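Local coordinates for protein beta-galacturonidase (Eisenbergiella tayi, PDB 6NCW) that hydrolyses beta-galacturonides as a glycoside hydrolase of family 2 and may also act on beta-glucuronides, at residues 256-261 with 422-427; 342-347 with 378-383; 373-378 with 391-396. All coordinates share one frame; numbering follows the deposited sequence.

In the fold
All three contacts lie in the TIM barrel domain. Interaction 1 opens and closes the series along the chain, since 256-261 comes first and 422-427 last; the segments of interactions 2 and 3 alternate between them and share E378. Centre-to-centre distances are about 12 Å between interactions 2 and 3, 14 Å between 1 and 3, and 24 Å between 1 and 2, so interaction 3 is the middle member. It touches both others: P422 CB lies 3.4 Å from Y394 OH, and M344 CE 4.3 Å from L376 CD1. Packing thus runs from the approach to strand 425-428 through Y394 of helix 384-400 and the loop after strand 370-374 to M344; N377 of that loop binds galacturonate.

Interaction 1 of 3, residues 256-261 with 422-427; sequences IRTEGK and PEVVSY
T258 meets E423 and V424 through its two gamma atoms, one polar and one apolar. The methyl CG2 of T258 lies 4.0 Å from CG2 of V424, a van der Waals contact of two methyls on side chains inclined to one another. Its hydroxyl faces the other neighbour, with T258 OG1 4.1 Å from E423 CB. That division follows from chi1 of 62°, which sets OG1 between the backbone N and the carbonyl carbon and leaves CG2 beside the backbone N. A water bridges the polar side: it is 2.9 Å from T258 OG1 and donates a hydrogen bond of 2.7 Å to E423 O. The water spans a gap between the backbones, the CA atoms of T258 and E423 being separated by 7.1 Å.

Strand 256-259 forms a hairpin with 262-265, which in turn pairs with barrel strand 268-276. I256 touches P405 and T258 touches P460, residues just ahead of strands 406-410 and 461-466, while E423 and V424 lead into strand 425-428. The hairpin therefore packs at the N-terminal end of these barrel strands, opposite the catalytic end of a TIM barrel. On the hairpin strand itself, R257 forms salt bridges with E259 and E255. E423 bends at chi2 (71°), carrying its carboxylate away from T258 to a salt bridge with R406.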
loop_
_atom_site.group_PDB
_atom_site.type_symbol
_atom_site.label_atom_id
_atom_site.label_comp_id
_atom_site.label_asym_id
_atom_site.label_seq_id
_atom_site.Cartn_x
_atom_site.Cartn_y
_atom_site.Cartn_z
ATOM N N ILE A 256 -9.632 -2.076 -45.598
ATOM C CA ILE A 256 -8.745 -1.144 -44.925
ATOM C C ILE A 256 -7.795 -0.595 -45.979
ATOM O O ILE A 256 -7.109 -1.361 -46.664
ATOM C CB ILE A 256 -7.982 -1.795 -43.756
ATOM C CG1 ILE A 256 -7.086 -0.763 -43.089
ATOM C CG2 ILE A 256 -7.138 -2.972 -44.208
ATOM C CD1 ILE A 256 -7.864 0.222 -42.278
ATOM N N ARG A 257 -7.798 0.721 -46.153
ATOM C CA ARG A 257 -6.867 1.350 -47.079
ATOM C C ARG A 257 -6.585 2.760 -46.587
ATOM O O ARG A 257 -7.334 3.311 -45.777
ATOM C CB ARG A 257 -7.406 1.356 -48.523
ATOM C CG ARG A 257 -8.782 1.949 -48.683
ATOM C CD ARG A 257 -9.282 1.941 -50.143
ATOM N NE ARG A 257 -10.567 2.635 -50.225
ATOM C CZ ARG A 257 -10.715 3.905 -50.600
ATOM N NH1 ARG A 257 -9.658 4.630 -50.963
ATOM N NH2 ARG A 257 -11.929 4.450 -50.616
ATOM N N THR A 258 -5.484 3.332 -47.068
ATOM C CA THR A 258 -5.182 4.732 -46.823
ATOM C C THR A 258 -5.445 5.537 -48.085
ATOM O O THR A 258 -5.272 5.052 -49.208
ATOM C CB THR A 258 -3.733 4.941 -46.378
ATOM O OG1 THR A 258 -2.845 4.507 -47.418
ATOM C CG2 THR A 258 -3.445 4.153 -45.118
ATOM N N GLU A 259 -5.867 6.779 -47.880
ATOM C CA GLU A 259 -6.107 7.714 -48.969
ATOM C C GLU A 259 -5.736 9.087 -48.432
ATOM O O GLU A 259 -6.409 9.601 -47.530
ATOM C CB GLU A 259 -7.564 7.656 -49.421
ATOM C CG GLU A 259 -7.927 8.588 -50.545
ATOM C CD GLU A 259 -9.350 8.355 -51.022
ATOM O OE1 GLU A 259 -9.575 7.406 -51.815
ATOM O OE2 GLU A 259 -10.249 9.108 -50.586
ATOM N N GLY A 260 -4.665 9.664 -48.954
ATOM C CA GLY A 260 -4.197 10.927 -48.398
ATOM C C GLY A 260 -3.761 10.752 -46.955
ATOM O O GLY A 260 -3.008 9.829 -46.620
ATOM N N LYS A 261 -4.248 11.639 -46.084
ATOM C CA LYS A 261 -3.978 11.569 -44.653
ATOM C C LYS A 261 -5.022 10.741 -43.897
ATOM O O LYS A 261 -5.098 10.834 -42.667
ATOM C CB LYS A 261 -3.904 12.988 -44.050
ATOM C CG LYS A 261 -2.818 13.897 -44.635
ATOM C CD LYS A 261 -2.826 15.307 -44.029
ATOM C CE LYS A 261 -1.573 16.111 -44.444
ATOM N NZ LYS A 261 -1.548 17.533 -43.922
ATOM N N PRO A 422 6.582 3.229 -45.230
ATOM C CA PRO A 422 5.260 2.760 -44.791
ATOM C C PRO A 422 4.104 3.573 -45.364
ATOM O O PRO A 422 4.252 4.720 -45.797
ATOM C CB PRO A 422 5.319 2.931 -43.268
ATOM C CG PRO A 422 6.253 4.076 -43.069
ATOM C CD PRO A 422 7.312 3.880 -44.122
ATOM N N GLU A 423 2.914 2.973 -45.286
ATOM C CA GLU A 423 1.692 3.695 -45.620
ATOM C C GLU A 423 1.275 4.675 -44.532
ATOM O O GLU A 423 0.586 5.658 -44.825
ATOM C CB GLU A 423 0.537 2.725 -45.870
ATOM C CG GLU A 423 0.605 1.994 -47.199
ATOM C CD GLU A 423 1.698 0.955 -47.235
ATOM O OE1 GLU A 423 1.965 0.287 -46.199
ATOM O OE2 GLU A 423 2.300 0.810 -48.307
ATOM N N VAL A 424 1.619 4.401 -43.279
ATOM C CA VAL A 424 1.276 5.264 -42.155
ATOM C C VAL A 424 2.559 5.616 -41.426
ATOM O O VAL A 424 3.434 4.757 -41.261
ATOM C CB VAL A 424 0.272 4.580 -41.204
ATOM C CG1 VAL A 424 -0.111 5.512 -40.036
ATOM C CG2 VAL A 424 -0.958 4.153 -41.973
ATOM N N VAL A 425 2.684 6.891 -41.018
ATOM C CA VAL A 425 3.790 7.350 -40.175
ATOM C C VAL A 425 3.349 7.304 -38.719
ATOM O O VAL A 425 2.296 7.848 -38.369
ATOM C CB VAL A 425 4.221 8.775 -40.552
ATOM C CG1 VAL A 425 5.394 9.201 -39.679
ATOM C CG2 VAL A 425 4.548 8.882 -42.046
ATOM N N SER A 426 4.155 6.681 -37.861
ATOM C CA SER A 426 3.794 6.514 -36.456
ATOM C C SER A 426 4.950 6.902 -35.554
ATOM O O SER A 426 6.108 6.576 -35.836
ATOM C CB SER A 426 3.379 5.067 -36.171
ATOM O OG SER A 426 2.330 4.702 -37.034
ATOM N N TYR A 427 4.632 7.591 -34.457
ATOM C CA TYR A 427 5.646 8.085 -33.539
ATOM C C TYR A 427 5.270 7.814 -32.087
ATOM O O TYR A 427 4.112 7.947 -31.697
ATOM C CB TYR A 427 5.873 9.570 -33.762
ATOM C CG TYR A 427 7.076 9.812 -34.647
ATOM C CD1 TYR A 427 6.949 9.951 -36.030
ATOM C CD2 TYR A 427 8.343 9.858 -34.100
ATOM C CE1 TYR A 427 8.080 10.162 -36.842
ATOM C CE2 TYR A 427 9.464 10.067 -34.888
ATOM C CZ TYR A 427 9.337 10.218 -36.246
ATOM O OH TYR A 427 10.490 10.420 -36.981
HETATM O O HOH W 1 -0.417 6.132 -47.308
#

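Interaction 2 of 3, residues 342-347 with 378-383; sequences ENMRNP and ECASDT
An inverse gamma turn centred on A380, in the loop between barrel strand 370-374 and helix 384-400, turns its backbone N-H onto the sulfur of M344. The bond is weak: A380 N to M344 SD measures 3.6 Å, although the N-H...S angle of 161° is nearly straight. The same sulfur packs against carbon on the first two residues of the turn, with M344 SD 3.8 Å from A380 CB and 4.0 Å from C379 CB. M344, C379 and A380 are all buried, and the thioether meets an N-H and two CB atoms at once. M344 reaches in from the short, weakly bonded helix 341-344; chi2 of 172° keeps the chain extended as far as SD, and the bend comes only at chi3, where the terminal methyl turns off.

The 378-383 loop is one of those at the C-terminal end of the barrel strands, where TIM barrels carry their active sites. The side chain of C379 is about 6 Å from those of N377 and R337, both of which bind galacturonate. A type I beta turn follows from A380 to T383, and A380 O accepts both T383 OG1 at 2.8 Å and T383 N at 3.3 Å. T383 is also the N-cap of helix 384-400, its hydroxyl meeting G386 N. From the other segment, M344 O accepts a hydrogen bond from the hydroxyl of Y385 in that helix.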
loop_
_atom_site.group_PDB
_atom_site.type_symbol
_atom_site.label_atom_id
_atom_site.label_comp_id
_atom_site.label_asym_id
_atom_site.label_seq_id
_atom_site.Cartn_x
_atom_site.Cartn_y
_atom_site.Cartn_z
ATOM N N GLU A 342 23.809 -1.801 -33.612
ATOM C CA GLU A 342 24.657 -2.938 -33.262
ATOM C C GLU A 342 23.830 -4.182 -32.941
ATOM O O GLU A 342 24.201 -5.291 -33.338
ATOM C CB GLU A 342 25.569 -2.577 -32.086
ATOM C CG GLU A 342 26.359 -3.767 -31.520
ATOM C CD GLU A 342 27.251 -3.389 -30.328
ATOM O OE1 GLU A 342 28.471 -3.215 -30.533
ATOM O OE2 GLU A 342 26.737 -3.256 -29.190
ATOM N N ASN A 343 22.702 -4.025 -32.228
ATOM C CA ASN A 343 21.819 -5.170 -31.986
ATOM C C ASN A 343 21.327 -5.774 -33.291
ATOM O O ASN A 343 21.282 -6.997 -33.441
ATOM C CB ASN A 343 20.615 -4.770 -31.139
ATOM C CG ASN A 343 20.991 -4.401 -29.724
ATOM O OD1 ASN A 343 20.328 -3.571 -29.092
ATOM N ND2 ASN A 343 22.065 -4.995 -29.223
ATOM N N MET A 344 20.927 -4.930 -34.235
ATOM C CA MET A 344 20.376 -5.387 -35.499
ATOM C C MET A 344 21.416 -6.033 -36.401
ATOM O O MET A 344 21.045 -6.647 -37.408
ATOM C CB MET A 344 19.721 -4.205 -36.227
ATOM C CG MET A 344 18.605 -3.528 -35.442
ATOM S SD MET A 344 18.051 -2.016 -36.254
ATOM C CE MET A 344 17.210 -2.737 -37.654
ATOM N N ARG A 345 22.698 -5.889 -36.088
ATOM C CA ARG A 345 23.747 -6.568 -36.833
ATOM C C ARG A 345 24.108 -7.926 -36.242
ATOM O O ARG A 345 25.025 -8.582 -36.750
ATOM C CB ARG A 345 24.998 -5.697 -36.905
ATOM C CG ARG A 345 25.353 -5.330 -38.326
ATOM C CD ARG A 345 26.621 -4.512 -38.372
ATOM N NE ARG A 345 26.555 -3.423 -37.421
ATOM C CZ ARG A 345 26.309 -2.160 -37.738
ATOM N NH1 ARG A 345 26.116 -1.796 -39.012
ATOM N NH2 ARG A 345 26.278 -1.256 -36.766
ATOM N N ASN A 346 23.438 -8.342 -35.172
ATOM C CA ASN A 346 23.535 -9.724 -34.733
ATOM C C ASN A 346 23.329 -10.640 -35.946
ATOM O O ASN A 346 22.415 -10.397 -36.750
ATOM C CB ASN A 346 22.489 -9.991 -33.641
ATOM C CG ASN A 346 22.562 -11.400 -33.084
ATOM O OD1 ASN A 346 22.310 -12.355 -33.795
ATOM N ND2 ASN A 346 22.879 -11.527 -31.793
ATOM N N PRO A 347 24.182 -11.650 -36.147
ATOM C CA PRO A 347 24.085 -12.464 -37.376
ATOM C C PRO A 347 22.776 -13.226 -37.524
ATOM O O PRO A 347 22.502 -13.725 -38.626
ATOM C CB PRO A 347 25.279 -13.430 -37.265
ATOM C CG PRO A 347 25.650 -13.446 -35.841
ATOM C CD PRO A 347 25.305 -12.070 -35.289
ATOM N N GLU A 378 10.778 1.218 -32.448
ATOM C CA GLU A 378 11.902 1.992 -31.918
ATOM C C GLU A 378 13.268 1.387 -32.268
ATOM O O GLU A 378 14.230 1.517 -31.510
ATOM C CB GLU A 378 11.774 2.171 -30.401
ATOM C CG GLU A 378 10.575 3.026 -29.996
ATOM C CD GLU A 378 10.676 3.550 -28.567
ATOM O OE1 GLU A 378 11.608 3.129 -27.835
ATOM O OE2 GLU A 378 9.818 4.386 -28.179
ATOM N N CYS A 379 13.390 0.741 -33.419
ATOM C CA CYS A 379 14.700 0.265 -33.842
ATOM C C CYS A 379 15.439 1.396 -34.571
ATOM O O CYS A 379 15.004 2.556 -34.563
ATOM C CB CYS A 379 14.542 -1.031 -34.637
ATOM S SG CYS A 379 13.897 -2.373 -33.564
ATOM N N ALA A 380 16.598 1.090 -35.166
ATOM C CA ALA A 380 17.537 2.144 -35.581
ATOM C C ALA A 380 17.222 2.669 -36.991
ATOM O O ALA A 380 18.019 2.558 -37.926
ATOM C CB ALA A 380 18.972 1.636 -35.485
ATOM N N SER A 381 16.043 3.285 -37.122
ATOM C CA SER A 381 15.560 3.812 -38.397
ATOM C C SER A 381 16.237 5.114 -38.811
ATOM O O SER A 381 15.902 5.661 -39.873
ATOM C CB SER A 381 14.051 4.036 -38.334
ATOM O OG SER A 381 13.734 4.941 -37.309
ATOM N N ASP A 382 17.166 5.624 -38.007
ATOM C CA ASP A 382 17.969 6.789 -38.345
ATOM C C ASP A 382 19.328 6.426 -38.940
ATOM O O ASP A 382 20.151 7.318 -39.153
ATOM C CB ASP A 382 18.177 7.648 -37.097
ATOM C CG ASP A 382 18.902 6.892 -35.985
ATOM O OD1 ASP A 382 18.847 5.638 -35.945
ATOM O OD2 ASP A 382 19.526 7.551 -35.139
ATOM N N THR A 383 19.589 5.146 -39.200
ATOM C CA THR A 383 20.881 4.699 -39.693
ATOM C C THR A 383 20.721 4.020 -41.049
ATOM O O THR A 383 19.668 3.473 -41.373
ATOM C CB THR A 383 21.542 3.715 -38.723
ATOM O OG1 THR A 383 20.737 2.521 -38.648
ATOM C CG2 THR A 383 21.696 4.347 -37.329
#

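Interaction 3 of 3, residues 373-378 with 391-396; sequences WGILNE and SEQYEL
I375 sets its terminal methyl squarely on one face of the Y394 ring. CD1 of I375 stands 3.5 Å from the centroid of the Y394 ring and 9° off the ring normal, a CH-pi contact over the centre rather than at an edge. With chi1 at 60°, CG1 of I375 lies between the backbone N and the carbonyl carbon, 3.8 Å from Y394 CE2, and carries CD1 on to the ring centre. L376 and Q393 approach from opposite directions: Q393 runs extended from the helix until its amide meets the isobutyl group. There Q393 OE1 is 3.4 Å from L376 CG, while Q393 NE2 lies 3.7 Å from L376 CD1.

Together these pairs pack the chain leaving strand 370-374 against helix 384-400 in a beta-alpha-beta crossover of the barrel, just before the galacturonate-binding N377. N334 serves both segments, accepting a hydrogen bond from L376 N and donating a weak one to Q393 OE1. Between the segments themselves the adhesion is mainly dispersive, a methyl on an aromatic face and a leucine against an amide, with the buried amide oxygen's polarity met at least partly by N334.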
loop_
_atom_site.group_PDB
_atom_site.type_symbol
_atom_site.label_atom_id
_atom_site.label_comp_id
_atom_site.label_asym_id
_atom_site.label_seq_id
_atom_site.Cartn_x
_atom_site.Cartn_y
_atom_site.Cartn_z
ATOM N N TRP A 373 -0.061 -3.800 -40.256
ATOM C CA TRP A 373 1.121 -4.523 -39.797
ATOM C C TRP A 373 2.196 -3.535 -39.355
ATOM O O TRP A 373 2.534 -2.612 -40.098
ATOM C CB TRP A 373 1.697 -5.426 -40.895
ATOM C CG TRP A 373 0.768 -6.505 -41.430
ATOM C CD1 TRP A 373 0.297 -6.618 -42.712
ATOM C CD2 TRP A 373 0.240 -7.626 -40.715
ATOM N NE1 TRP A 373 -0.495 -7.732 -42.836
ATOM C CE2 TRP A 373 -0.552 -8.369 -41.623
ATOM C CE3 TRP A 373 0.344 -8.072 -39.390
ATOM C CZ2 TRP A 373 -1.238 -9.532 -41.245
ATOM C CZ3 TRP A 373 -0.334 -9.226 -39.016
ATOM C CH2 TRP A 373 -1.111 -9.943 -39.942
ATOM N N GLY A 374 2.784 -3.775 -38.187
ATOM C CA GLY A 374 3.881 -2.952 -37.725
ATOM C C GLY A 374 5.192 -3.703 -37.712
ATOM O O GLY A 374 5.208 -4.935 -37.638
ATOM N N ILE A 375 6.314 -2.991 -37.770
ATOM C CA ILE A 375 7.610 -3.643 -37.615
ATOM C C ILE A 375 8.522 -2.801 -36.727
ATOM O O ILE A 375 8.355 -1.584 -36.604
ATOM C CB ILE A 375 8.305 -3.908 -38.973
ATOM C CG1 ILE A 375 8.559 -2.600 -39.735
ATOM C CG2 ILE A 375 7.511 -4.872 -39.818
ATOM C CD1 ILE A 375 9.287 -2.819 -41.063
ATOM N N LEU A 376 9.480 -3.478 -36.093
ATOM C CA LEU A 376 10.710 -2.852 -35.597
ATOM C C LEU A 376 10.437 -1.595 -34.769
ATOM O O LEU A 376 11.000 -0.519 -35.014
ATOM C CB LEU A 376 11.644 -2.533 -36.763
ATOM C CG LEU A 376 12.079 -3.726 -37.613
ATOM C CD1 LEU A 376 13.064 -3.239 -38.674
ATOM C CD2 LEU A 376 12.664 -4.859 -36.738
ATOM N N ASN A 377 9.578 -1.752 -33.763
ATOM C CA ASN A 377 9.323 -0.693 -32.796
ATOM C C ASN A 377 10.617 -0.093 -32.250
ATOM O O ASN A 377 11.447 -0.800 -31.672
ATOM C CB ASN A 377 8.472 -1.240 -31.647
ATOM C CG ASN A 377 8.278 -0.214 -30.548
ATOM O OD1 ASN A 377 7.389 0.641 -30.633
ATOM N ND2 ASN A 377 9.126 -0.280 -29.511
ATOM N N GLU A 378 10.778 1.218 -32.448
ATOM C CA GLU A 378 11.902 1.992 -31.918
ATOM C C GLU A 378 13.268 1.387 -32.268
ATOM O O GLU A 378 14.230 1.517 -31.510
ATOM C CB GLU A 378 11.774 2.171 -30.401
ATOM C CG GLU A 378 10.575 3.026 -29.996
ATOM C CD GLU A 378 10.676 3.550 -28.567
ATOM O OE1 GLU A 378 11.608 3.129 -27.835
ATOM O OE2 GLU A 378 9.818 4.386 -28.179
ATOM N N SER A 391 13.642 -1.723 -44.987
ATOM C CA SER A 391 13.216 -1.939 -46.366
ATOM C C SER A 391 12.952 -3.416 -46.619
ATOM O O SER A 391 11.915 -3.782 -47.176
ATOM C CB SER A 391 14.265 -1.397 -47.346
ATOM O OG SER A 391 13.756 -1.372 -48.678
ATOM N N GLU A 392 13.872 -4.281 -46.183
ATOM C CA GLU A 392 13.713 -5.715 -46.398
ATOM C C GLU A 392 12.427 -6.238 -45.773
ATOM O O GLU A 392 11.730 -7.074 -46.369
ATOM C CB GLU A 392 14.902 -6.474 -45.811
ATOM C CG GLU A 392 16.232 -6.198 -46.452
ATOM C CD GLU A 392 17.358 -6.901 -45.707
ATOM O OE1 GLU A 392 18.494 -6.984 -46.237
ATOM O OE2 GLU A 392 17.099 -7.366 -44.575
ATOM N N GLN A 393 12.109 -5.777 -44.559
ATOM C CA GLN A 393 10.971 -6.337 -43.838
ATOM C C GLN A 393 9.657 -5.776 -44.361
ATOM O O GLN A 393 8.661 -6.500 -44.439
ATOM C CB GLN A 393 11.142 -6.088 -42.335
ATOM C CG GLN A 393 12.394 -6.766 -41.804
ATOM C CD GLN A 393 12.580 -6.639 -40.309
ATOM O OE1 GLN A 393 11.617 -6.497 -39.542
ATOM N NE2 GLN A 393 13.835 -6.696 -39.880
ATOM N N TYR A 394 9.640 -4.495 -44.725
ATOM C CA TYR A 394 8.456 -3.926 -45.353
ATOM C C TYR A 394 8.119 -4.645 -46.653
ATOM O O TYR A 394 6.939 -4.900 -46.937
ATOM C CB TYR A 394 8.683 -2.440 -45.623
ATOM C CG TYR A 394 8.397 -1.500 -44.470
ATOM C CD1 TYR A 394 9.269 -0.465 -44.180
ATOM C CD2 TYR A 394 7.235 -1.609 -43.710
ATOM C CE1 TYR A 394 9.020 0.423 -43.164
ATOM C CE2 TYR A 394 6.971 -0.713 -42.674
ATOM C CZ TYR A 394 7.877 0.302 -42.412
ATOM O OH TYR A 394 7.656 1.220 -41.404
ATOM N N GLU A 395 9.143 -4.965 -47.467
ATOM C CA GLU A 395 8.886 -5.679 -48.718
ATOM C C GLU A 395 8.513 -7.134 -48.471
ATOM O O GLU A 395 7.727 -7.700 -49.238
ATOM C CB GLU A 395 10.092 -5.595 -49.656
ATOM C CG GLU A 395 9.907 -6.305 -51.025
ATOM C CD GLU A 395 8.635 -5.887 -51.788
ATOM O OE1 GLU A 395 7.727 -6.742 -51.955
ATOM O OE2 GLU A 395 8.542 -4.714 -52.223
ATOM N N LEU A 396 9.045 -7.752 -47.413
ATOM C CA LEU A 396 8.581 -9.083 -47.036
ATOM C C LEU A 396 7.091 -9.066 -46.690
ATOM O O LEU A 396 6.337 -9.941 -47.131
ATOM C CB LEU A 396 9.411 -9.611 -45.864
ATOM C CG LEU A 396 9.083 -11.007 -45.320
ATOM C CD1 LEU A 396 9.229 -12.114 -46.397
ATOM C CD2 LEU A 396 9.980 -11.304 -44.126
#